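Local coordinates for protein peptidase S8 and S53, subtilisin, kexin, sedolisin (Mycobacterium smegmatis, PDB 4KG7) that is a mycosin serine protease of the subtilase family that belongs to the ESX-3 type VII secretion system and probably cleaves peptide bonds through a charge-relay triad, at residues V69-T74 with A128-I133; A330-K335 with V371-W376; R241-V246 with G278-I283; V211-N216 with Y320-V325. All blocks are in the same frame, centred on the assembly; numbering follows the deposited sequence.

Contact 1. Residues V69-T74 with A128-I133; sequences VAVIDT and ARLISI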
loop_
_atom_site.group_PDB
_atom_site.type_symbol
_atom_site.label_atom_id
_atom_site.label_comp_id
_atom_site.label_asym_id
_atom_site.label_seq_id
_atom_site.Cartn_x
_atom_site.Cartn_y
_atom_site.Cartn_z
ATOM N N VAL A 69 -8.169 -8.836 3.690
ATOM C CA VAL A 69 -7.152 -7.965 3.115
ATOM C C VAL A 69 -5.809 -8.324 3.709
ATOM O O VAL A 69 -5.643 -8.320 4.944
ATOM C CB VAL A 69 -7.436 -6.463 3.400
ATOM C CG1 VAL A 69 -6.396 -5.584 2.743
ATOM C CG2 VAL A 69 -8.853 -6.054 2.968
ATOM N N ALA A 70 -4.849 -8.638 2.851
ATOM C CA ALA A 70 -3.478 -8.875 3.324
ATOM C C ALA A 70 -2.725 -7.560 3.378
ATOM O O ALA A 70 -2.760 -6.804 2.423
ATOM C CB ALA A 70 -2.747 -9.836 2.406
ATOM N N VAL A 71 -2.022 -7.327 4.484
ATOM C CA VAL A 71 -1.195 -6.141 4.694
ATOM C C VAL A 71 0.249 -6.646 4.659
ATOM O O VAL A 71 0.710 -7.291 5.603
ATOM C CB VAL A 71 -1.576 -5.490 6.042
ATOM C CG1 VAL A 71 -0.660 -4.310 6.351
ATOM C CG2 VAL A 71 -3.023 -5.041 6.016
ATOM N N ILE A 72 0.909 -6.403 3.533
ATOM C CA ILE A 72 2.297 -6.781 3.314
ATOM C C ILE A 72 3.093 -5.560 3.704
ATOM O O ILE A 72 3.089 -4.589 2.995
ATOM C CB ILE A 72 2.513 -7.214 1.858
ATOM C CG1 ILE A 72 1.626 -8.433 1.540
ATOM C CG2 ILE A 72 3.977 -7.478 1.610
ATOM C CD1 ILE A 72 1.840 -8.973 0.136
ATOM N N ASP A 73 3.708 -5.580 4.892
ATOM C CA ASP A 73 4.202 -4.329 5.475
ATOM C C ASP A 73 5.220 -4.631 6.570
ATOM O O ASP A 73 5.932 -5.626 6.504
ATOM C CB ASP A 73 3.011 -3.509 5.972
ATOM C CG ASP A 73 3.221 -2.020 5.864
ATOM O OD1 ASP A 73 4.039 -1.508 6.633
ATOM O OD2 ASP A 73 2.552 -1.326 5.042
ATOM N N THR A 74 5.320 -3.738 7.549
ATOM C CA THR A 74 6.276 -3.864 8.643
ATOM C C THR A 74 5.714 -4.658 9.852
ATOM O O THR A 74 6.268 -4.581 10.954
ATOM C CB THR A 74 6.730 -2.485 9.168
ATOM O OG1 THR A 74 5.644 -1.830 9.842
ATOM C CG2 THR A 74 7.292 -1.574 8.056
ATOM N N ALA A 128 -14.069 -6.125 7.542
ATOM C CA ALA A 128 -13.092 -6.963 6.859
ATOM C C ALA A 128 -12.128 -7.591 7.864
ATOM O O ALA A 128 -11.995 -7.125 8.987
ATOM C CB ALA A 128 -12.345 -6.154 5.822
ATOM N N ARG A 129 -11.468 -8.653 7.460
ATOM C CA ARG A 129 -10.428 -9.266 8.269
ATOM C C ARG A 129 -9.097 -8.953 7.636
ATOM O O ARG A 129 -9.008 -8.774 6.434
ATOM C CB ARG A 129 -10.643 -10.762 8.341
ATOM C CG ARG A 129 -11.744 -11.104 9.327
ATOM C CD ARG A 129 -11.932 -12.595 9.484
ATOM N NE ARG A 129 -12.299 -13.272 8.231
ATOM C CZ ARG A 129 -11.453 -13.851 7.371
ATOM N NH1 ARG A 129 -10.138 -13.843 7.563
ATOM N NH2 ARG A 129 -11.945 -14.451 6.286
ATOM N N LEU A 130 -8.074 -8.841 8.459
ATOM C CA LEU A 130 -6.763 -8.552 7.961
ATOM C C LEU A 130 -5.850 -9.741 8.182
ATOM O O LEU A 130 -5.996 -10.460 9.164
ATOM C CB LEU A 130 -6.162 -7.373 8.737
ATOM C CG LEU A 130 -6.932 -6.071 8.584
ATOM C CD1 LEU A 130 -6.387 -5.046 9.567
ATOM C CD2 LEU A 130 -6.861 -5.580 7.161
ATOM N N ILE A 131 -4.931 -9.948 7.252
ATOM C CA ILE A 131 -3.776 -10.847 7.454
ATOM C C ILE A 131 -2.531 -9.977 7.403
ATOM O O ILE A 131 -2.322 -9.231 6.416
ATOM C CB ILE A 131 -3.674 -11.916 6.354
ATOM C CG1 ILE A 131 -4.903 -12.811 6.352
ATOM C CG2 ILE A 131 -2.424 -12.761 6.559
ATOM C CD1 ILE A 131 -5.042 -13.596 5.071
ATOM N N SER A 132 -1.708 -10.046 8.450
ATOM C CA SER A 132 -0.449 -9.297 8.485
ATOM C C SER A 132 0.749 -10.169 8.126
ATOM O O SER A 132 1.026 -11.147 8.801
ATOM C CB SER A 132 -0.188 -8.756 9.873
ATOM O OG SER A 132 1.044 -8.087 9.870
ATOM N N ILE A 133 1.460 -9.772 7.076
ATOM C CA ILE A 133 2.703 -10.429 6.649
ATOM C C ILE A 133 3.799 -9.380 6.786
ATOM O O ILE A 133 3.772 -8.341 6.101
ATOM C CB ILE A 133 2.628 -10.896 5.179
ATOM C CG1 ILE A 133 1.517 -11.936 5.014
ATOM C CG2 ILE A 133 3.954 -11.487 4.725
ATOM C CD1 ILE A 133 1.218 -12.250 3.558
HETATM O O HOH W 1 2.296 -6.260 8.005
#

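Contact 2. Residues A330-K335 with V371-W376; sequences ALVRSK and VAALTW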
loop_
_atom_site.group_PDB
_atom_site.type_symbol
_atom_site.label_atom_id
_atom_site.label_comp_id
_atom_site.label_asym_id
_atom_site.label_seq_id
_atom_site.Cartn_x
_atom_site.Cartn_y
_atom_site.Cartn_z
ATOM N N ALA A 330 -12.128 -3.456 -0.536
ATOM C CA ALA A 330 -12.818 -4.433 0.311
ATOM C C ALA A 330 -14.313 -4.104 0.385
ATOM O O ALA A 330 -15.143 -5.022 0.354
ATOM C CB ALA A 330 -12.215 -4.489 1.723
ATOM N N LEU A 331 -14.665 -2.821 0.501
ATOM C CA LEU A 331 -16.095 -2.452 0.486
ATOM C C LEU A 331 -16.754 -2.947 -0.799
ATOM O O LEU A 331 -17.859 -3.517 -0.791
ATOM C CB LEU A 331 -16.287 -0.944 0.614
ATOM C CG LEU A 331 -15.846 -0.323 1.934
ATOM C CD1 LEU A 331 -16.306 1.142 1.995
ATOM C CD2 LEU A 331 -16.274 -1.109 3.168
ATOM N N VAL A 332 -16.097 -2.680 -1.915
ATOM C CA VAL A 332 -16.654 -2.989 -3.237
ATOM C C VAL A 332 -16.786 -4.503 -3.405
ATOM O O VAL A 332 -17.794 -4.988 -3.897
ATOM C CB VAL A 332 -15.805 -2.354 -4.365
ATOM C CG1 VAL A 332 -16.199 -2.902 -5.729
ATOM C CG2 VAL A 332 -15.968 -0.837 -4.341
ATOM N N ARG A 333 -15.755 -5.259 -3.010
ATOM C CA ARG A 333 -15.836 -6.718 -3.155
ATOM C C ARG A 333 -16.865 -7.353 -2.249
ATOM O O ARG A 333 -17.439 -8.383 -2.621
ATOM C CB ARG A 333 -14.473 -7.381 -2.954
ATOM C CG ARG A 333 -13.386 -6.843 -3.860
ATOM C CD ARG A 333 -12.356 -7.905 -4.152
ATOM N NE ARG A 333 -12.814 -8.790 -5.217
ATOM C CZ ARG A 333 -12.024 -9.657 -5.845
ATOM N NH1 ARG A 333 -10.783 -9.855 -5.435
ATOM N NH2 ARG A 333 -12.494 -10.369 -6.846
ATOM N N SER A 334 -17.136 -6.758 -1.089
ATOM C CA SER A 334 -18.183 -7.256 -0.217
ATOM C C SER A 334 -19.561 -7.007 -0.823
ATOM O O SER A 334 -20.412 -7.883 -0.793
ATOM C CB SER A 334 -18.092 -6.601 1.160
ATOM O OG SER A 334 -19.109 -7.038 2.034
ATOM N N LYS A 335 -19.781 -5.819 -1.358
ATOM C CA LYS A 335 -21.079 -5.480 -1.942
ATOM C C LYS A 335 -21.333 -6.236 -3.232
ATOM O O LYS A 335 -22.476 -6.670 -3.497
ATOM C CB LYS A 335 -21.221 -3.982 -2.184
ATOM C CG LYS A 335 -22.566 -3.688 -2.822
ATOM C CD LYS A 335 -23.022 -2.262 -2.734
ATOM C CE LYS A 335 -24.371 -2.144 -3.408
ATOM N NZ LYS A 335 -24.756 -0.735 -3.665
ATOM N N VAL A 371 -18.560 6.008 -2.564
ATOM C CA VAL A 371 -20.004 5.903 -2.785
ATOM C C VAL A 371 -20.309 5.690 -4.270
ATOM O O VAL A 371 -21.152 4.871 -4.644
ATOM C CB VAL A 371 -20.764 7.102 -2.199
ATOM C CG1 VAL A 371 -22.189 7.111 -2.687
ATOM C CG2 VAL A 371 -20.693 7.081 -0.675
ATOM N N ALA A 372 -19.589 6.406 -5.125
ATOM C CA ALA A 372 -19.770 6.231 -6.573
ATOM C C ALA A 372 -19.404 4.803 -6.981
ATOM O O ALA A 372 -20.101 4.172 -7.776
ATOM C CB ALA A 372 -18.936 7.229 -7.332
ATOM N N ALA A 373 -18.305 4.287 -6.428
ATOM C CA ALA A 373 -17.880 2.916 -6.742
ATOM C C ALA A 373 -18.901 1.881 -6.288
ATOM O O ALA A 373 -19.112 0.842 -6.941
ATOM C CB ALA A 373 -16.514 2.630 -6.138
ATOM N N LEU A 374 -19.574 2.177 -5.183
ATOM C CA LEU A 374 -20.522 1.257 -4.611
ATOM C C LEU A 374 -21.889 1.337 -5.254
ATOM O O LEU A 374 -22.698 0.457 -5.040
ATOM C CB LEU A 374 -20.624 1.491 -3.096
ATOM C CG LEU A 374 -19.375 0.988 -2.350
ATOM C CD1 LEU A 374 -19.263 1.652 -0.992
ATOM C CD2 LEU A 374 -19.351 -0.525 -2.195
ATOM N N THR A 375 -22.151 2.375 -6.042
ATOM C CA THR A 375 -23.475 2.543 -6.641
ATOM C C THR A 375 -23.511 2.567 -8.173
ATOM O O THR A 375 -24.595 2.584 -8.772
ATOM C CB THR A 375 -24.117 3.828 -6.119
ATOM O OG1 THR A 375 -23.288 4.938 -6.441
ATOM C CG2 THR A 375 -24.301 3.763 -4.621
ATOM N N TRP A 376 -22.351 2.579 -8.812
ATOM C CA TRP A 376 -22.275 2.626 -10.270
ATOM C C TRP A 376 -22.893 1.385 -10.918
ATOM O O TRP A 376 -22.760 0.272 -10.411
ATOM C CB TRP A 376 -20.811 2.767 -10.692
ATOM C CG TRP A 376 -20.578 2.841 -12.175
ATOM C CD1 TRP A 376 -20.919 3.863 -13.017
ATOM C CD2 TRP A 376 -19.912 1.859 -12.980
ATOM N NE1 TRP A 376 -20.520 3.569 -14.306
ATOM C CE2 TRP A 376 -19.903 2.343 -14.310
ATOM C CE3 TRP A 376 -19.333 0.611 -12.706
ATOM C CZ2 TRP A 376 -19.335 1.622 -15.367
ATOM C CZ3 TRP A 376 -18.756 -0.104 -13.750
ATOM C CH2 TRP A 376 -18.767 0.405 -15.070
#

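Contact 3. Residues R241-V246 with G278-I283; sequences RNWNGV and GPWVGI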
loop_
_atom_site.group_PDB
_atom_site.type_symbol
_atom_site.label_atom_id
_atom_site.label_comp_id
_atom_site.label_asym_id
_atom_site.label_seq_id
_atom_site.Cartn_x
_atom_site.Cartn_y
_atom_site.Cartn_z
ATOM N N ARG A 241 1.558 8.109 -21.867
ATOM C CA ARG A 241 1.896 8.318 -20.448
ATOM C C ARG A 241 3.369 8.504 -20.180
ATOM O O ARG A 241 3.763 8.740 -19.036
ATOM C CB ARG A 241 1.330 7.212 -19.598
ATOM C CG ARG A 241 -0.169 7.110 -19.840
ATOM C CD ARG A 241 -0.917 6.538 -18.699
ATOM N NE ARG A 241 -0.678 7.252 -17.449
ATOM C CZ ARG A 241 -1.195 6.859 -16.298
ATOM N NH1 ARG A 241 -2.028 5.818 -16.261
ATOM N NH2 ARG A 241 -0.898 7.517 -15.193
ATOM N N ASN A 242 4.172 8.414 -21.231
ATOM C CA ASN A 242 5.603 8.682 -21.134
ATOM C C ASN A 242 6.358 7.649 -20.304
ATOM O O ASN A 242 7.176 7.988 -19.462
ATOM C CB ASN A 242 5.876 10.099 -20.609
ATOM C CG ASN A 242 7.273 10.581 -20.966
ATOM O OD1 ASN A 242 8.006 9.895 -21.691
ATOM N ND2 ASN A 242 7.660 11.748 -20.450
ATOM N N TRP A 243 6.109 6.380 -20.593
ATOM C CA TRP A 243 6.961 5.300 -20.119
ATOM C C TRP A 243 8.396 5.504 -20.586
ATOM O O TRP A 243 9.321 5.184 -19.862
ATOM C CB TRP A 243 6.455 3.933 -20.605
ATOM C CG TRP A 243 5.241 3.446 -19.876
ATOM C CD1 TRP A 243 3.936 3.726 -20.172
ATOM C CD2 TRP A 243 5.208 2.578 -18.729
ATOM N NE1 TRP A 243 3.109 3.112 -19.286
ATOM C CE2 TRP A 243 3.851 2.388 -18.395
ATOM C CE3 TRP A 243 6.187 1.937 -17.965
ATOM C CZ2 TRP A 243 3.439 1.575 -17.314
ATOM C CZ3 TRP A 243 5.766 1.127 -16.877
ATOM C CH2 TRP A 243 4.419 0.964 -16.576
ATOM N N ASN A 244 8.568 6.009 -21.807
ATOM C CA ASN A 244 9.913 6.123 -22.413
ATOM C C ASN A 244 10.820 7.028 -21.579
ATOM O O ASN A 244 12.042 6.827 -21.519
ATOM C CB ASN A 244 9.833 6.701 -23.828
ATOM C CG ASN A 244 9.216 5.743 -24.835
ATOM O OD1 ASN A 244 8.957 4.570 -24.550
ATOM N ND2 ASN A 244 8.958 6.255 -26.017
ATOM N N GLY A 245 10.224 8.029 -20.950
ATOM C CA GLY A 245 10.960 9.008 -20.171
ATOM C C GLY A 245 11.258 8.610 -18.740
ATOM O O GLY A 245 11.899 9.360 -18.026
ATOM N N VAL A 246 10.811 7.440 -18.299
ATOM C CA VAL A 246 10.986 7.060 -16.891
ATOM C C VAL A 246 12.456 6.988 -16.504
ATOM O O VAL A 246 13.254 6.387 -17.225
ATOM C CB VAL A 246 10.298 5.719 -16.597
ATOM C CG1 VAL A 246 10.720 5.160 -15.250
ATOM C CG2 VAL A 246 8.795 5.945 -16.619
ATOM N N GLY A 278 4.445 8.897 -12.129
ATOM C CA GLY A 278 4.867 7.823 -13.011
ATOM C C GLY A 278 3.721 7.413 -13.913
ATOM O O GLY A 278 2.550 7.650 -13.581
ATOM N N PRO A 279 4.035 6.726 -15.014
ATOM C CA PRO A 279 3.034 6.343 -16.039
ATOM C C PRO A 279 2.114 5.215 -15.606
ATOM O O PRO A 279 1.149 4.925 -16.308
ATOM C CB PRO A 279 3.904 5.899 -17.216
ATOM C CG PRO A 279 5.127 5.378 -16.565
ATOM C CD PRO A 279 5.395 6.318 -15.415
ATOM N N TRP A 280 2.401 4.626 -14.451
ATOM C CA TRP A 280 1.651 3.509 -13.876
ATOM C C TRP A 280 0.550 3.947 -12.918
ATOM O O TRP A 280 -0.297 3.138 -12.555
ATOM C CB TRP A 280 2.629 2.548 -13.156
ATOM C CG TRP A 280 3.622 3.276 -12.363
ATOM C CD1 TRP A 280 3.421 3.957 -11.193
ATOM C CD2 TRP A 280 4.986 3.495 -12.731
ATOM N NE1 TRP A 280 4.594 4.577 -10.805
ATOM C CE2 TRP A 280 5.567 4.315 -11.736
ATOM C CE3 TRP A 280 5.778 3.066 -13.786
ATOM C CZ2 TRP A 280 6.911 4.697 -11.775
ATOM C CZ3 TRP A 280 7.112 3.466 -13.827
ATOM C CH2 TRP A 280 7.659 4.279 -12.841
ATOM N N VAL A 281 0.573 5.210 -12.474
ATOM C CA VAL A 281 -0.355 5.664 -11.412
ATOM C C VAL A 281 -1.787 5.590 -11.937
ATOM O O VAL A 281 -2.095 6.117 -13.015
ATOM C CB VAL A 281 -0.042 7.059 -10.874
ATOM C CG1 VAL A 281 -1.037 7.418 -9.777
ATOM C CG2 VAL A 281 1.377 7.087 -10.314
ATOM N N GLY A 282 -2.660 4.912 -11.177
ATOM C CA GLY A 282 -4.029 4.637 -11.605
ATOM C C GLY A 282 -5.148 5.340 -10.851
ATOM O O GLY A 282 -6.258 5.509 -11.368
ATOM N N ILE A 283 -4.862 5.794 -9.639
ATOM C CA ILE A 283 -5.911 6.326 -8.778
ATOM C C ILE A 283 -5.199 7.041 -7.642
ATOM O O ILE A 283 -3.970 6.954 -7.518
ATOM C CB ILE A 283 -6.817 5.169 -8.270
ATOM C CG1 ILE A 283 -8.193 5.666 -7.761
ATOM C CG2 ILE A 283 -6.102 4.350 -7.236
ATOM C CD1 ILE A 283 -9.184 4.541 -7.605
#

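Contact 4. Residues V211-N216 with Y320-V325; sequences VAAAGN and YAAAYV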
loop_
_atom_site.group_PDB
_atom_site.type_symbol
_atom_site.label_atom_id
_atom_site.label_comp_id
_atom_site.label_asym_id
_atom_site.label_seq_id
_atom_site.Cartn_x
_atom_site.Cartn_y
_atom_site.Cartn_z
ATOM N N VAL A 211 -3.077 -3.637 -4.528
ATOM C CA VAL A 211 -2.991 -2.187 -4.395
ATOM C C VAL A 211 -1.623 -1.839 -3.844
ATOM O O VAL A 211 -1.210 -2.388 -2.825
ATOM C CB VAL A 211 -4.093 -1.656 -3.417
ATOM C CG1 VAL A 211 -4.052 -0.149 -3.273
ATOM C CG2 VAL A 211 -5.467 -2.092 -3.873
ATOM N N ALA A 212 -0.947 -0.889 -4.500
ATOM C CA ALA A 212 0.413 -0.484 -4.120
ATOM C C ALA A 212 0.539 1.027 -4.036
ATOM O O ALA A 212 0.003 1.752 -4.874
ATOM C CB ALA A 212 1.429 -1.040 -5.130
ATOM N N ALA A 213 1.270 1.526 -3.051
ATOM C CA ALA A 213 1.600 2.931 -2.991
ATOM C C ALA A 213 2.477 3.344 -4.165
ATOM O O ALA A 213 3.401 2.623 -4.523
ATOM C CB ALA A 213 2.342 3.211 -1.685
ATOM N N ALA A 214 2.230 4.520 -4.764
ATOM C CA ALA A 214 3.010 4.949 -5.942
ATOM C C ALA A 214 4.431 5.367 -5.593
ATOM O O ALA A 214 5.309 5.314 -6.443
ATOM C CB ALA A 214 2.306 6.101 -6.630
ATOM N N GLY A 215 4.639 5.779 -4.343
ATOM C CA GLY A 215 5.934 6.336 -3.928
ATOM C C GLY A 215 5.894 7.818 -3.655
ATOM O O GLY A 215 4.995 8.528 -4.115
ATOM N N ASN A 216 6.889 8.284 -2.891
ATOM C CA ASN A 216 7.008 9.695 -2.537
ATOM C C ASN A 216 8.320 10.192 -3.083
ATOM O O ASN A 216 9.343 9.500 -3.009
ATOM C CB ASN A 216 6.987 9.889 -1.024
ATOM C CG ASN A 216 5.896 9.087 -0.329
ATOM O OD1 ASN A 216 4.758 9.023 -0.785
ATOM N ND2 ASN A 216 6.247 8.470 0.809
ATOM N N TYR A 320 -0.323 5.590 2.940
ATOM C CA TYR A 320 -1.639 5.752 3.557
ATOM C C TYR A 320 -2.735 5.847 2.521
ATOM O O TYR A 320 -3.839 5.358 2.739
ATOM C CB TYR A 320 -1.622 6.947 4.522
ATOM C CG TYR A 320 -0.468 6.850 5.502
ATOM C CD1 TYR A 320 -0.395 5.795 6.390
ATOM C CD2 TYR A 320 0.583 7.768 5.493
ATOM C CE1 TYR A 320 0.682 5.627 7.251
ATOM C CE2 TYR A 320 1.658 7.614 6.363
ATOM C CZ TYR A 320 1.695 6.547 7.234
ATOM O OH TYR A 320 2.783 6.421 8.072
ATOM N N ALA A 321 -2.437 6.484 1.384
ATOM C CA ALA A 321 -3.349 6.575 0.249
ATOM C C ALA A 321 -3.683 5.158 -0.227
ATOM O O ALA A 321 -4.843 4.817 -0.474
ATOM C CB ALA A 321 -2.695 7.385 -0.871
ATOM N N ALA A 322 -2.655 4.333 -0.411
ATOM C CA ALA A 322 -2.882 2.934 -0.828
ATOM C C ALA A 322 -3.796 2.210 0.145
ATOM O O ALA A 322 -4.710 1.496 -0.252
ATOM C CB ALA A 322 -1.555 2.196 -0.955
ATOM N N ALA A 323 -3.550 2.424 1.438
ATOM C CA ALA A 323 -4.352 1.761 2.451
ATOM C C ALA A 323 -5.818 2.114 2.300
ATOM O O ALA A 323 -6.691 1.249 2.338
ATOM C CB ALA A 323 -3.854 2.127 3.829
ATOM N N TYR A 324 -6.100 3.391 2.104
ATOM C CA TYR A 324 -7.495 3.807 1.866
ATOM C C TYR A 324 -8.082 3.075 0.674
ATOM O O TYR A 324 -9.223 2.614 0.747
ATOM C CB TYR A 324 -7.561 5.319 1.640
ATOM C CG TYR A 324 -7.584 6.154 2.896
ATOM C CD1 TYR A 324 -8.596 5.973 3.853
ATOM C CD2 TYR A 324 -6.705 7.234 3.079
ATOM C CE1 TYR A 324 -8.668 6.740 4.989
ATOM C CE2 TYR A 324 -6.773 8.006 4.216
ATOM C CZ TYR A 324 -7.775 7.789 5.154
ATOM O OH TYR A 324 -7.871 8.593 6.264
ATOM N N VAL A 325 -7.356 3.009 -0.439
ATOM C CA VAL A 325 -7.863 2.333 -1.595
ATOM C C VAL A 325 -8.111 0.847 -1.360
ATOM O O VAL A 325 -9.115 0.316 -1.821
ATOM C CB VAL A 325 -6.980 2.576 -2.830
ATOM C CG1 VAL A 325 -7.446 1.734 -4.032
ATOM C CG2 VAL A 325 -7.012 4.048 -3.197
#

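Contact 1. Residues V69-T74 with A128-I133
V69 starts the pairing with both of its backbone polar groups: its N donates to R129 O, and its O accepts from I131 N at 2.9 Å. V69 CB rests against L130 CD2 at 3.9 Å, on the face of the sheet that V71 and S132 share. A70 turns its methyl to the other face, while its CA-H leans on I131 O. That oxygen takes the V71 N-H in a short, straight bond of 2.7 Å. V71 CG2, set anti to the carbonyl carbon, crosses over to L130 CD2, so one leucine methyl serves two valines. V71 O accepts from I133 N and also from a water that donates a second bond to S132 OG; the serine hydroxyl is further bonded to G97 O. I72 lies with I133 against helix 150-170, the two side chains meeting loosely at 4.3 Å between I72 CG1 and I133 CD1. D73 N closes the ladder on I133 O, at 3.0 Å. The carboxylate of D73 turns from the partner strand: its OD1 accepts from T74 N with the anti lone pair and is hydrogen-bonded to H104 ND1. Regular parallel pairing that delivers an aspartate at the C-terminal end of a central strand is the arrangement of the subtilisin fold, with D73 the predicted acid of the charge-relay system.

Contact 2. Residues A330-K335 with V371-W376
K335 sends CG anti to its backbone N (chi1 179°) and stays extended beyond it, a shape that carries the ammonium across to the neighbouring helix, while L374 turns CG anti to its carbonyl carbon (chi1 -73°) and brings CD2 back toward residues 331-335. K335 NZ donates to L374 O at 2.7 Å, tilted 26° from the carbonyl plane, and also makes a weak bond to H61 ND1. Beneath this polar link, L374 CD2 lies 3.9 Å from K335 CB and 3.6 Å from L331 O, so a single methyl is wedged against the surface of the helix, with V332 CA also beside it. In the subtilase fold the long helix 318-335 carries the predicted catalytic serine, S319, in its first turn; here its C-terminal turn packs nearly parallel to the short helix 370-375, the axes of the two segments being 9.6 Å apart. V332 CG2 extends the apolar patch, touching A373 CB at 3.9 Å and L374 CD2 as well. Helix 341-350 packs against V332 too, and A58 of helix 55-59 touches both L331 and L374. T375 OG1 bonds back to V371 O within its own helix.

Contact 3. Residues R241-V246 with G278-I283
R241 reaches along P279 from its first side-chain carbon: CB lies 3.7 Å from P279 CB, and CD passes 3.5 Å from P279 O. The chain then bends at chi3 (55°) and brings the guanidinium over that carbonyl, with P279 O 3.0 Å from CZ and above the centre of the plane, where no N-H points at it. Hydrogen bonding is left to the edge, where NH1 and NH2 both donate to V281 O in the guanidinium plane. The NH2 bond is the shorter, at 2.9 Å, and uses a lone pair in the carbonyl plane.

P279 CB stands 3.5 Å above the centroid of the five-membered ring of W243, only 8° off the ring normal, a clear CH-pi contact, while V246 CG2 meets P279 CD at 3.6 Å. W280 turns an edge toward the face of W243 in an offset edge-to-face pair, with planes at 71°, and its CH2 meets V246 CG1.

Two type I turns, W243-V246 and G278-V281, therefore interlock through a proline and two tryptophans. The first belongs to the loop between strands 209-213 and 248-251; the second leads into 281-286, the outermost strand of the parallel sheet on this side. W280 and V281 also pack on S261 of the adjoining strand 259-265, and N361 bonds to both R241 O and the backbone of G278.

Contact 4. Residues V211-N216 with Y320-V325
A213 and A322 mark the nearest approach of the two backbones, with CA atoms 5.0 Å apart, where the strand portion 211-213 runs almost antiparallel to the helical segment 320-325 at 163° and an axis distance of 6.9 Å. A322 points its methyl at the strand, and CB lies 3.6 Å from A213 N, packing on the A212-A213 peptide. The methyl of A213 comes alongside, with 4.1 Å between A213 CB and A322 CB. V211, two residues back along the strand, spans a turn of the helix: its CG1, held anti to the backbone N (chi1 -179°), comes within 3.5 Å of A322 O and 4.0 Å of V325 CG1. No hydrogen bond joins the segments, and the contact is buried van der Waals packing, of methyls on methyls and on backbone.

S319, the predicted nucleophile of the subtilase triad, sits in the first turn of the same helix, and A213 lies close to it. Strand 209-213 is an inner strand, bonded to strand 175-178 through V211 and A213 and to 259-265 through A212. Helix 318-335 is also met by helix 104-113, at Y320, A323 and Y324, and by strand 281-286, at Y324 and V325.

Overall arrangement
Contacts 1 and 4 belong to the buried centre of the subtilase fold. The first is sheet pairing held by backbone bonds, the second helix-on-sheet packing with none; contact 1 includes D73, and contact 4 uses the helix whose first turn bears S319. Contacts 2 and 3 lie farther out, yet are largely buried. Contact 2 uses the far end of helix 318-335, about 18 Å from contact 4 between centres, and adds a lysine bond to its apolar patch; its A330 touches V69 of contact 1. Contact 3, across the chain's centre from contact 1, trades aliphatic packing for tryptophans, proline and arginine; its V281 and I283 pack on A214 and V325 of contact 4.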